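Local coordinates for protein histidine acid phosphatase (PDB 6RXD) that probably removes phosphate from inositol polyphosphates such as phytate, and from 2,3-bisphosphoglycerate, as a member of the histidine acid phosphatase family, at residues L59-E64 and G275-P280; A63-R68 and Y262-T267; N95-L100 and P288-E293. All coordinates share one frame; numbering follows the deposited sequence. Where two conformers were deposited one is given.

How the contacts relate
All three contacts tie early parts of the chain, helix 55-69 and the turn after helix 75-95, to the long connection that includes strand 264-265 and the loop running from it to strand 297-298. Contacts 1 and 2 both use helix 55-69, share Ala63 and Glu64, and lie about 8 Å apart between centres; both are partly buried, far from the centre of the chain. Contact 1 works through charge, amide and water, whereas contact 2 combines one direct indole-to-hydroxyl bond with methyl-on-ring packing. Contact 3 lies deeper, about 19 Å from the chain centre, and is buried and apolar. Its 288-293 segment meets 275-280 of contact 1 through Ala279 and Ala290.

Contact 1. Residues L59-E64 and G275-P280; sequences LMRMAE and GKNCAP
Arg61 and Asn277 reach for each other from opposite directions, the guanidinium coming from helix 55-69 and the amide from the loop between strands 264-265 and 297-298. The two flat groups are steeply inclined, their planes 67° apart, and the nearest atoms are both donors: Arg61 NH1 lies 3.3 Å from Asn277 ND2, a close approach without a hydrogen bond. A water reconciles them, accepting from Arg61 NH1 at 2.9 Å and from Asn277 ND2 at 3.1 Å; it sits at the edge of the guanidinium, in its plane.

The arginine is turned by a chain bent at chi2 (-68°) and chi3 (84°), which brings NE and NH2 round to the carboxylate of Glu64, whose side chain reaches back from one turn further on. Two nitrogens grip this acid side-on, with Arg61 NE to Glu64 OE1 and Arg61 NH2 to Glu64 OE2 both 2.9 Å and nearly straight. The acid lies close to the guanidinium plane, although each oxygen is met from above the carboxylate plane. This pairing fixes the rotation of the guanidinium and leaves NH1 directed to the water and to the hydroxyl of Tyr53. Asn277 OD1 takes a weak bond from the backbone N of Cys278, consistent with the amide turned so that ND2 faces Arg61. The arrangement is an i to i+3 salt bridge on helix 55-69, joined through water to that loop.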
ATOM      1  N   LEU A  59       3.375   3.420  24.745  1.00 11.48           N
ATOM      2  CA  LEU A  59       3.454   2.159  25.451  1.00  9.21           C
ATOM      3  C   LEU A  59       4.614   2.131  26.447  1.00 12.21           C
ATOM      4  O   LEU A  59       4.517   1.490  27.488  1.00 13.09           O
ATOM      5  CB  LEU A  59       3.499   0.978  24.480  1.00  9.07           C
ATOM      6  CG  LEU A  59       2.165   0.660  23.790  1.00 11.09           C
ATOM      7  CD1 LEU A  59       2.394  -0.403  22.747  1.00 14.18           C
ATOM      8  CD2 LEU A  59       1.112   0.180  24.802  1.00 13.00           C
ATOM      9  N   MET A  60       5.704   2.834  26.143  1.00 12.02           N
ATOM     10  CA  MET A  60       6.766   2.998  27.147  1.00 12.91           C
ATOM     11  C   MET A  60       6.330   3.862  28.329  1.00 11.21           C
ATOM     12  O   MET A  60       6.700   3.582  29.461  1.00 13.47           O
ATOM     13  CB  MET A  60       8.057   3.560  26.537  1.00 12.44           C
ATOM     14  CG  MET A  60       9.264   3.486  27.489  1.00 15.14           C
ATOM     15  SD  MET A  60       9.749   1.771  27.813  1.00 15.36           S
ATOM     16  CE  MET A  60      10.979   1.498  26.544  1.00 15.62           C
ATOM     17  N   ARG A  61       5.539   4.907  28.090  1.00 10.66           N
ATOM     18  CA  ARG A  61       5.018   5.683  29.216  1.00 13.88           C
ATOM     19  C   ARG A  61       4.126   4.799  30.093  1.00 11.53           C
ATOM     20  O   ARG A  61       4.178   4.872  31.323  1.00 13.31           O
ATOM     21  CB  ARG A  61       4.228   6.912  28.725  1.00 14.07           C
ATOM     22  CG  ARG A  61       5.010   7.842  27.788  1.00 11.74           C
ATOM     23  CD  ARG A  61       6.166   8.570  28.500  1.00 17.52           C
ATOM     24  NE  ARG A  61       7.390   7.758  28.566  1.00 19.27           N
ATOM     25  CZ  ARG A  61       8.235   7.587  27.551  1.00 20.91           C
ATOM     26  NH1 ARG A  61       8.005   8.158  26.371  1.00 16.92           N
ATOM     27  NH2 ARG A  61       9.320   6.835  27.710  1.00 19.84           N
ATOM     28  N   MET A  62       3.336   3.935  29.461  1.00 12.33           N
ATOM     29  CA  MET A  62       2.479   3.009  30.199  1.00 11.45           C
ATOM     30  C   MET A  62       3.342   2.031  30.997  1.00 12.03           C
ATOM     31  O   MET A  62       3.048   1.721  32.165  1.00 13.37           O
ATOM     32  CB  MET A  62       1.568   2.257  29.217  1.00 13.98           C
ATOM     33  CG  MET A  62       0.608   1.269  29.858  1.00 13.34           C
ATOM     34  SD  MET A  62      -0.451   0.551  28.581  1.00 15.45           S
ATOM     35  CE  MET A  62      -1.562  -0.419  29.593  1.00 15.79           C
ATOM     36  N   ALA A  63       4.430   1.579  30.379  1.00 14.51           N
ATOM     37  CA  ALA A  63       5.326   0.622  31.009  1.00 13.68           C
ATOM     38  C   ALA A  63       5.981   1.224  32.236  1.00 13.58           C
ATOM     39  O   ALA A  63       6.152   0.541  33.254  1.00 16.05           O
ATOM     40  CB  ALA A  63       6.391   0.158  30.009  1.00 14.29           C
ATOM     41  N   GLU A  64       6.343   2.505  32.152  1.00 12.67           N
ATOM     42  CA  GLU A  64       6.994   3.160  33.281  1.00 14.88           C
ATOM     43  C   GLU A  64       6.041   3.243  34.479  1.00 16.43           C
ATOM     44  O   GLU A  64       6.446   3.040  35.632  1.00 14.91           O
ATOM     45  CB  GLU A  64       7.519   4.542  32.861  1.00 14.20           C
ATOM     46  CG  GLU A  64       8.687   4.465  31.891  1.00 18.06           C
ATOM     47  CD  GLU A  64       8.900   5.732  31.086  1.00 22.95           C
ATOM     48  OE1 GLU A  64       8.050   6.646  31.146  1.00 24.98           O
ATOM     49  OE2 GLU A  64       9.925   5.817  30.379  1.00 19.95           O
ATOM     50  N   GLY A 275       6.328  17.723  29.035  1.00 18.41           N
ATOM     51  CA  GLY A 275       6.787  18.507  27.909  1.00 18.87           C
ATOM     52  C   GLY A 275       6.855  17.685  26.648  1.00 21.75           C
ATOM     53  O   GLY A 275       6.656  16.468  26.671  1.00 19.20           O
ATOM     54  N   LYS A 276       7.120  18.348  25.530  1.00 20.90           N
ATOM     55  CA  LYS A 276       7.341  17.669  24.264  0.53 17.89           C
ATOM     56  C   LYS A 276       8.468  16.660  24.421  1.00 17.06           C
ATOM     57  O   LYS A 276       9.481  16.975  25.041  1.00 22.17           O
ATOM     58  CB  LYS A 276       7.743  18.683  23.201  0.53 22.35           C
ATOM     59  CG  LYS A 276       7.430  18.196  21.819  0.53 28.77           C
ATOM     60  CD  LYS A 276       8.395  18.713  20.784  0.53 39.05           C
ATOM     61  CE  LYS A 276       8.029  18.079  19.468  0.53 43.66           C
ATOM     62  NZ  LYS A 276       7.443  16.732  19.754  0.53 44.12           N
ATOM     63  N   ASN A 277       8.301  15.469  23.867  1.00 17.87           N
ATOM     64  CA  ASN A 277       9.300  14.422  24.051  1.00 18.94           C
ATOM     65  C   ASN A 277       9.985  14.048  22.743  1.00 20.81           C
ATOM     66  O   ASN A 277       9.513  14.385  21.658  1.00 26.40           O
ATOM     67  CB  ASN A 277       8.654  13.189  24.701  1.00 19.31           C
ATOM     68  CG  ASN A 277       9.652  12.327  25.444  1.00 23.60           C
ATOM     69  OD1 ASN A 277      10.784  12.740  25.696  1.00 24.62           O
ATOM     70  ND2 ASN A 277       9.229  11.119  25.817  1.00 18.06           N
ATOM     71  N   CYS A 278      11.121  13.376  22.861  1.00 19.71           N
ATOM     72  CA  CYS A 278      11.885  12.921  21.707  0.60 19.63           C
ATOM     73  C   CYS A 278      12.368  11.507  22.000  1.00 18.02           C
ATOM     74  O   CYS A 278      12.722  11.207  23.138  1.00 20.01           O
ATOM     75  CB  CYS A 278      13.082  13.847  21.481  0.60 23.94           C
ATOM     76  SG  CYS A 278      14.089  13.483  20.025  0.60 24.65           S
ATOM     77  N   ALA A 279      12.378  10.647  20.984  1.00 16.41           N
ATOM     78  CA  ALA A 279      12.876   9.283  21.156  1.00 13.62           C
ATOM     79  C   ALA A 279      14.311   9.299  21.694  1.00 18.36           C
ATOM     80  O   ALA A 279      15.117  10.135  21.273  1.00 19.03           O
ATOM     81  CB  ALA A 279      12.817   8.544  19.845  1.00 15.00           C
ATOM     82  N   PRO A 280      14.632   8.385  22.630  1.00 18.60           N
ATOM     83  CA  PRO A 280      15.990   8.327  23.190  1.00 20.96           C
ATOM     84  C   PRO A 280      17.033   8.172  22.087  1.00 20.99           C
ATOM     85  O   PRO A 280      16.868   7.314  21.212  1.00 17.70           O
ATOM     86  CB  PRO A 280      15.960   7.058  24.051  1.00 22.19           C
ATOM     87  CG  PRO A 280      14.526   6.883  24.421  1.00 28.92           C
ATOM     88  CD  PRO A 280      13.757   7.344  23.205  1.00 17.51           C
TER
HETATM   89  O   HOH W   1       6.324  10.307  25.354  1.00 15.35           O

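Contact 2. Residues A63-R68 and Y262-T267; sequences AETAAR and YKWYNT
Thr65 carries most of the contact, meeting Trp264 through its hydroxyl and Tyr262 through its methyl. The hydrogen bond comes first: Trp264 NE1 donates to Thr65 OG1 at 2.9 Å with an N-H...O angle of 165°. The hydroxyl lies at the edge of the indole, only 10° out of the ring plane, so the N-H is met almost head-on. OG1 stands anti to the carbonyl carbon of its own residue (chi1 -64°), beside the backbone N. From there it also makes a weak hydrogen bond with the carbonyl O of Arg61, one turn earlier. The buried indole nitrogen is thereby satisfied by a side chain of helix 55-69.

Trp264 belongs to the short strand 264-265, which pairs antiparallel with strand 297-298 in a two-stranded ribbon separate from the large mixed sheet of the phosphatase. The ribbon thus presents a tryptophan to the flank of helix 55-69, where Arg61 and Met62 also touch the ring.

The methyl branch of the threonine makes the apolar packing. It is the branch anti to the backbone N, and Thr65 CG2 comes to 3.5 Å from Tyr262 CE1, approaching the phenol obliquely. The same methyl lies 3.8 Å from Trp264 CZ2, so it touches both rings, in the angle they form. Phe253 of helix 251-258 touches Thr65 as well and meets the Tyr262 ring.

Charged and polar ends lie at the margin. Arg68 NH2 is 4.4 Å from Tyr262 CE1, each flat group presenting an edge to the other. The phenol oxygen of Tyr262 is hydrogen-bonded to Asp69, the residue following the helical segment.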
ATOM      1  N   ALA A  63       4.430   1.579  30.379  1.00 14.51           N
ATOM      2  CA  ALA A  63       5.326   0.622  31.009  1.00 13.68           C
ATOM      3  C   ALA A  63       5.981   1.224  32.236  1.00 13.58           C
ATOM      4  O   ALA A  63       6.152   0.541  33.254  1.00 16.05           O
ATOM      5  CB  ALA A  63       6.391   0.158  30.009  1.00 14.29           C
ATOM      6  N   GLU A  64       6.343   2.505  32.152  1.00 12.67           N
ATOM      7  CA  GLU A  64       6.994   3.160  33.281  1.00 14.88           C
ATOM      8  C   GLU A  64       6.041   3.243  34.479  1.00 16.43           C
ATOM      9  O   GLU A  64       6.446   3.040  35.632  1.00 14.91           O
ATOM     10  CB  GLU A  64       7.519   4.542  32.861  1.00 14.20           C
ATOM     11  CG  GLU A  64       8.687   4.465  31.891  1.00 18.06           C
ATOM     12  CD  GLU A  64       8.900   5.732  31.086  1.00 22.95           C
ATOM     13  OE1 GLU A  64       8.050   6.646  31.146  1.00 24.98           O
ATOM     14  OE2 GLU A  64       9.925   5.817  30.379  1.00 19.95           O
ATOM     15  N   THR A  65       4.770   3.520  34.207  1.00 14.41           N
ATOM     16  CA  THR A  65       3.766   3.560  35.268  1.00 14.18           C
ATOM     17  C   THR A  65       3.526   2.165  35.860  1.00 12.82           C
ATOM     18  O   THR A  65       3.449   1.992  37.081  1.00 16.46           O
ATOM     19  CB  THR A  65       2.457   4.160  34.737  1.00 17.62           C
ATOM     20  OG1 THR A  65       2.693   5.521  34.359  1.00 17.31           O
ATOM     21  CG2 THR A  65       1.373   4.124  35.813  1.00 16.00           C
ATOM     22  N   ALA A  66       3.421   1.161  34.994  1.00 13.77           N
ATOM     23  CA  ALA A  66       3.287  -0.218  35.465  1.00 16.75           C
ATOM     24  C   ALA A  66       4.463  -0.645  36.346  1.00 16.81           C
ATOM     25  O   ALA A  66       4.282  -1.336  37.349  1.00 17.02           O
ATOM     26  CB  ALA A  66       3.126  -1.171  34.283  1.00 16.12           C
ATOM     27  N   ALA A  67       5.672  -0.245  35.970  1.00 15.05           N
ATOM     28  CA  ALA A  67       6.847  -0.585  36.771  1.00 17.54           C
ATOM     29  C   ALA A  67       6.780   0.071  38.144  1.00 20.66           C
ATOM     30  O   ALA A  67       7.116  -0.547  39.158  1.00 22.66           O
ATOM     31  CB  ALA A  67       8.142  -0.180  36.041  1.00 18.86           C
ATOM     32  N   ARG A  68       6.358   1.328  38.169  1.00 17.04           N
ATOM     33  CA  ARG A  68       6.231   2.066  39.425  1.00 17.35           C
ATOM     34  C   ARG A  68       5.157   1.467  40.329  1.00 19.71           C
ATOM     35  O   ARG A  68       5.325   1.407  41.552  1.00 23.91           O
ATOM     36  CB  ARG A  68       5.891   3.534  39.132  1.00 19.88           C
ATOM     37  CG  ARG A  68       5.760   4.420  40.373  1.00 27.39           C
ATOM     38  CD  ARG A  68       4.983   5.707  40.075  1.00 35.47           C
ATOM     39  NE  ARG A  68       3.584   5.449  39.721  1.00 38.90           N
ATOM     40  CZ  ARG A  68       2.674   6.395  39.496  1.00 42.70           C
ATOM     41  NH1 ARG A  68       3.005   7.675  39.593  1.00 48.10           N
ATOM     42  NH2 ARG A  68       1.427   6.061  39.182  1.00 41.21           N
ATOM     43  N   TYR A 262      -6.022   5.709  35.096  1.00 20.99           N
ATOM     44  CA  TYR A 262      -4.792   5.829  34.327  1.00 20.23           C
ATOM     45  C   TYR A 262      -5.080   6.439  32.972  1.00 20.84           C
ATOM     46  O   TYR A 262      -6.135   6.203  32.379  1.00 23.63           O
ATOM     47  CB  TYR A 262      -4.156   4.465  34.101  1.00 19.04           C
ATOM     48  CG  TYR A 262      -3.429   3.866  35.278  1.00 17.75           C
ATOM     49  CD1 TYR A 262      -2.584   4.627  36.080  1.00 19.06           C
ATOM     50  CD2 TYR A 262      -3.558   2.513  35.561  1.00 18.57           C
ATOM     51  CE1 TYR A 262      -1.905   4.052  37.141  1.00 23.41           C
ATOM     52  CE2 TYR A 262      -2.892   1.937  36.620  1.00 19.49           C
ATOM     53  CZ  TYR A 262      -2.068   2.705  37.405  1.00 24.70           C
ATOM     54  OH  TYR A 262      -1.404   2.103  38.449  1.00 22.86           O
ATOM     55  N   LYS A 263      -4.107   7.192  32.479  1.00 20.88           N
ATOM     56  CA  LYS A 263      -4.232   7.906  31.221  0.55 25.13           C
ATOM     57  C   LYS A 263      -2.823   8.349  30.850  1.00 26.76           C
ATOM     58  O   LYS A 263      -2.104   8.919  31.668  1.00 32.40           O
ATOM     59  CB  LYS A 263      -5.148   9.118  31.407  0.55 28.23           C
ATOM     60  CG  LYS A 263      -5.836   9.618  30.151  0.55 37.96           C
ATOM     61  CD  LYS A 263      -6.947  10.612  30.506  0.55 40.64           C
ATOM     62  CE  LYS A 263      -8.101   9.925  31.238  0.55 45.38           C
ATOM     63  NZ  LYS A 263      -8.940  10.855  32.055  0.55 47.99           N
ATOM     64  N   TRP A 264      -2.402   8.059  29.624  1.00 12.54           N
ATOM     65  CA  TRP A 264      -1.052   8.456  29.227  1.00 12.89           C
ATOM     66  C   TRP A 264      -1.059   9.329  28.004  1.00 18.02           C
ATOM     67  O   TRP A 264      -1.752   9.029  27.033  1.00 16.12           O
ATOM     68  CB  TRP A 264      -0.156   7.227  28.989  1.00 14.35           C
ATOM     69  CG  TRP A 264       0.040   6.449  30.236  1.00 15.16           C
ATOM     70  CD1 TRP A 264       0.932   6.709  31.234  1.00 14.92           C
ATOM     71  CD2 TRP A 264      -0.688   5.284  30.637  1.00 12.60           C
ATOM     72  NE1 TRP A 264       0.804   5.779  32.237  1.00 17.11           N
ATOM     73  CE2 TRP A 264      -0.181   4.886  31.892  1.00 16.14           C
ATOM     74  CE3 TRP A 264      -1.714   4.533  30.051  1.00 15.28           C
ATOM     75  CZ2 TRP A 264      -0.679   3.776  32.584  1.00 13.36           C
ATOM     76  CZ3 TRP A 264      -2.201   3.427  30.732  1.00 16.29           C
ATOM     77  CH2 TRP A 264      -1.679   3.056  31.984  1.00 13.52           C
ATOM     78  N   TYR A 265      -0.296  10.417  28.064  1.00 16.17           N
ATOM     79  CA  TYR A 265      -0.122  11.304  26.922  1.00 11.42           C
ATOM     80  C   TYR A 265       1.293  11.195  26.408  1.00 16.87           C
ATOM     81  O   TYR A 265       2.200  10.772  27.127  1.00 15.08           O
ATOM     82  CB  TYR A 265      -0.411  12.761  27.312  1.00 11.82           C
ATOM     83  CG  TYR A 265      -1.847  12.992  27.695  1.00 17.17           C
ATOM     84  CD1 TYR A 265      -2.776  13.390  26.746  1.00 17.36           C
ATOM     85  CD2 TYR A 265      -2.281  12.784  29.001  1.00 15.44           C
ATOM     86  CE1 TYR A 265      -4.107  13.583  27.089  1.00 21.15           C
ATOM     87  CE2 TYR A 265      -3.614  12.990  29.352  1.00 17.71           C
ATOM     88  CZ  TYR A 265      -4.514  13.383  28.388  1.00 24.06           C
ATOM     89  OH  TYR A 265      -5.832  13.583  28.719  1.00 27.12           O
ATOM     90  N   ASN A 266       1.481  11.588  25.158  1.00 14.27           N
ATOM     91  CA  ASN A 266       2.782  11.482  24.513  1.00 12.10           C
ATOM     92  C   ASN A 266       3.695  12.650  24.892  1.00 17.94           C
ATOM     93  O   ASN A 266       4.056  13.483  24.057  1.00 14.17           O
ATOM     94  CB  ASN A 266       2.584  11.389  23.002  1.00 11.18           C
ATOM     95  CG  ASN A 266       3.849  10.999  22.274  1.00 16.66           C
ATOM     96  OD1 ASN A 266       4.854  10.647  22.901  1.00 17.59           O
ATOM     97  ND2 ASN A 266       3.815  11.062  20.943  1.00 16.79           N
ATOM     98  N   THR A 267       4.074  12.681  26.167  1.00 14.04           N
ATOM     99  CA  THR A 267       4.909  13.739  26.721  1.00 16.15           C
ATOM    100  C   THR A 267       6.076  13.119  27.483  1.00 14.02           C
ATOM    101  O   THR A 267       6.168  11.899  27.599  1.00 14.48           O
ATOM    102  CB  THR A 267       4.118  14.616  27.691  1.00 18.08           C
ATOM    103  OG1 THR A 267       3.682  13.817  28.802  1.00 14.62           O
ATOM    104  CG2 THR A 267       2.905  15.234  26.994  1.00 18.07           C
TER

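Contact 3. Residues N95-L100 and P288-E293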
ATOM      1  N   ASN A  95      17.163   4.353  11.773  1.00 17.74           N
ATOM      2  CA  ASN A  95      16.723   4.453  10.389  0.51 21.28           C
ATOM      3  C   ASN A  95      16.159   5.819  10.053  1.00 22.28           C
ATOM      4  O   ASN A  95      16.234   6.266   8.909  1.00 23.60           O
ATOM      5  CB  ASN A  95      15.689   3.378  10.076  0.51 18.94           C
ATOM      6  CG  ASN A  95      16.321   2.088   9.633  0.51 22.54           C
ATOM      7  OD1 ASN A  95      17.493   1.831   9.907  0.51 23.58           O
ATOM      8  ND2 ASN A  95      15.549   1.264   8.936  0.51 23.12           N
ATOM      9  N   GLY A  96      15.619   6.489  11.063  1.00 17.81           N
ATOM     10  CA  GLY A  96      14.900   7.727  10.870  1.00 17.59           C
ATOM     11  C   GLY A  96      13.439   7.335  10.867  1.00 16.23           C
ATOM     12  O   GLY A  96      13.038   6.421  10.140  1.00 17.64           O
ATOM     13  N   TYR A  97      12.638   7.984  11.696  1.00 14.72           N
ATOM     14  CA  TYR A  97      11.222   7.661  11.696  1.00 15.70           C
ATOM     15  C   TYR A  97      10.601   7.946  10.327  1.00 19.41           C
ATOM     16  O   TYR A  97      10.951   8.934   9.664  1.00 18.18           O
ATOM     17  CB  TYR A  97      10.504   8.425  12.802  1.00 15.93           C
ATOM     18  CG  TYR A  97      10.615   7.766  14.157  1.00 11.80           C
ATOM     19  CD1 TYR A  97       9.612   6.924  14.619  1.00 13.08           C
ATOM     20  CD2 TYR A  97      11.719   7.990  14.975  1.00 12.48           C
ATOM     21  CE1 TYR A  97       9.691   6.315  15.860  1.00 12.56           C
ATOM     22  CE2 TYR A  97      11.813   7.384  16.220  1.00 17.07           C
ATOM     23  CZ  TYR A  97      10.793   6.554  16.657  1.00 13.34           C
ATOM     24  OH  TYR A  97      10.876   5.937  17.886  1.00 14.78           O
ATOM     25  N   GLY A  98       9.718   7.042   9.899  1.00 14.88           N
ATOM     26  CA  GLY A  98       8.976   7.186   8.657  1.00 16.26           C
ATOM     27  C   GLY A  98       9.700   6.688   7.422  1.00 19.89           C
ATOM     28  O   GLY A  98       9.107   6.602   6.345  1.00 21.38           O
ATOM     29  N   MET A  99      10.977   6.352   7.568  1.00 15.70           N
ATOM     30  CA  MET A  99      11.796   6.018   6.407  1.00 14.10           C
ATOM     31  C   MET A  99      11.557   4.598   5.901  1.00 13.75           C
ATOM     32  O   MET A  99      11.042   3.744   6.630  1.00 14.03           O
ATOM     33  CB  MET A  99      13.275   6.206   6.751  1.00 17.66           C
ATOM     34  CG  MET A  99      13.607   7.616   7.150  1.00 19.22           C
ATOM     35  SD  MET A  99      13.514   8.719   5.728  1.00 25.40           S
ATOM     36  CE  MET A  99      15.067   8.333   4.916  1.00 34.48           C
ATOM     37  N   LEU A 100      11.916   4.355   4.641  1.00 15.88           N
ATOM     38  CA  LEU A 100      11.875   3.009   4.073  0.57 13.69           C
ATOM     39  C   LEU A 100      12.742   2.103   4.920  1.00 15.47           C
ATOM     40  O   LEU A 100      13.814   2.506   5.365  1.00 17.50           O
ATOM     41  CB  LEU A 100      12.448   2.995   2.650  0.57 14.46           C
ATOM     42  CG  LEU A 100      11.573   3.215   1.423  0.57 20.26           C
ATOM     43  CD1 LEU A 100      12.342   2.778   0.178  0.57 22.27           C
ATOM     44  CD2 LEU A 100      10.273   2.435   1.547  0.57 18.46           C
ATOM     45  N   PRO A 288      12.709  15.187  12.856  1.00 26.32           N
ATOM     46  CA  PRO A 288      11.577  15.828  13.540  1.00 24.77           C
ATOM     47  C   PRO A 288      10.501  14.827  13.947  1.00 20.10           C
ATOM     48  O   PRO A 288       9.778  15.051  14.923  1.00 24.65           O
ATOM     49  CB  PRO A 288      11.014  16.782  12.477  1.00 33.03           C
ATOM     50  CG  PRO A 288      12.152  17.024  11.531  1.00 32.86           C
ATOM     51  CD  PRO A 288      12.937  15.746  11.510  1.00 31.46           C
ATOM     52  N   ASP A 289      10.398  13.734  13.200  1.00 20.10           N
ATOM     53  CA  ASP A 289       9.385  12.723  13.474  1.00 20.22           C
ATOM     54  C   ASP A 289       9.728  11.876  14.690  1.00 21.78           C
ATOM     55  O   ASP A 289       8.901  11.099  15.162  1.00 20.02           O
ATOM     56  CB  ASP A 289       9.156  11.857  12.239  1.00 22.15           C
ATOM     57  CG  ASP A 289       8.401  12.598  11.155  1.00 30.72           C
ATOM     58  OD1 ASP A 289       7.382  13.244  11.483  1.00 28.38           O
ATOM     59  OD2 ASP A 289       8.827  12.562   9.981  1.00 34.03           O
ATOM     60  N   ALA A 290      10.938  12.037  15.216  1.00 19.80           N
ATOM     61  CA  ALA A 290      11.303  11.347  16.453  1.00 18.80           C
ATOM     62  C   ALA A 290      10.709  12.046  17.674  1.00 15.44           C
ATOM     63  O   ALA A 290      10.807  11.555  18.799  1.00 17.62           O
ATOM     64  CB  ALA A 290      12.807  11.231  16.580  1.00 16.96           C
ATOM     65  N   CYS A 291      10.090  13.198  17.439  1.00 18.56           N
ATOM     66  CA  CYS A 291       9.390  13.925  18.474  1.00 21.05           C
ATOM     67  C   CYS A 291       7.902  13.899  18.155  1.00 25.78           C
ATOM     68  O   CYS A 291       7.467  14.485  17.164  1.00 31.06           O
ATOM     69  CB  CYS A 291       9.891  15.363  18.504  1.00 28.62           C
ATOM     70  SG  CYS A 291      11.668  15.505  18.680  1.00 35.94           S
ATOM     71  N   GLY A 292       7.124  13.230  19.000  1.00 21.59           N
ATOM     72  CA  GLY A 292       5.717  13.005  18.719  1.00 23.16           C
ATOM     73  C   GLY A 292       4.805  14.142  19.142  1.00 23.46           C
ATOM     74  O   GLY A 292       5.233  15.089  19.805  1.00 20.17           O
ATOM     75  N   GLU A 293       3.538  14.049  18.752  1.00 19.99           N
ATOM     76  CA  GLU A 293       2.556  15.060  19.124  1.00 17.15           C
ATOM     77  C   GLU A 293       2.033  14.749  20.511  1.00 15.54           C
ATOM     78  O   GLU A 293       1.670  13.614  20.794  1.00 14.53           O
ATOM     79  CB  GLU A 293       1.407  15.071  18.118  1.00 18.97           C
ATOM     80  CG  GLU A 293       1.827  15.542  16.744  1.00 18.75           C
ATOM     81  CD  GLU A 293       0.703  15.428  15.757  1.00 21.33           C
ATOM     82  OE1 GLU A 293      -0.385  15.011  16.197  1.00 22.40           O
ATOM     83  OE2 GLU A 293       0.899  15.756  14.567  1.00 25.70           O
TER
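Tyr97 turns its CG anti to its own carbonyl carbon (chi1 -82°), and chi2 of -95° sets the ring roughly perpendicular to the side-chain bend, bringing the ring up to Asp289 and Ala290. The tyrosine occupies the second position of a type II beta turn from Gly96 to Met99, just after helix 75-95, while its partners lie in the short 3-10 segment 288-290. Gly98, third in the turn, has the positive phi (85°) that suits glycine, and Gly96 leaves the helix with phi also positive.

The packing is apolar and mostly carbon on carbon. Tyr97 CB rests against Asp289 CB at 3.7 Å, so the aspartate contributes its methylene here. Further along the ring, Tyr97 CD2 lies 3.7 Å from Ala290 CA, an oblique approach to the ring. The Tyr97 hydroxyl is hydrogen-bonded to Asp56, and the backbone N of Tyr97 to Asp287, so both polar groups are satisfied beyond the apolar patch. Tyr53 touches the ring too and makes a backbone hydrogen bond with Asp289, linking its loop to both sides of the contact.

Were Tyr97 replaced by an alanine, Ala290 would probably lose its aromatic cover and Asp56 the hydroxyl it pairs with. Next along the chain, the backbone N of Cys291 closes the 3-10 turn on Pro288 O at 3.1 Å. The methyl of Ala290 meets the ring obliquely, with Ala290 CB 3.8 Å from Tyr97 CD2 and 4.0 Å from Tyr97 CE2.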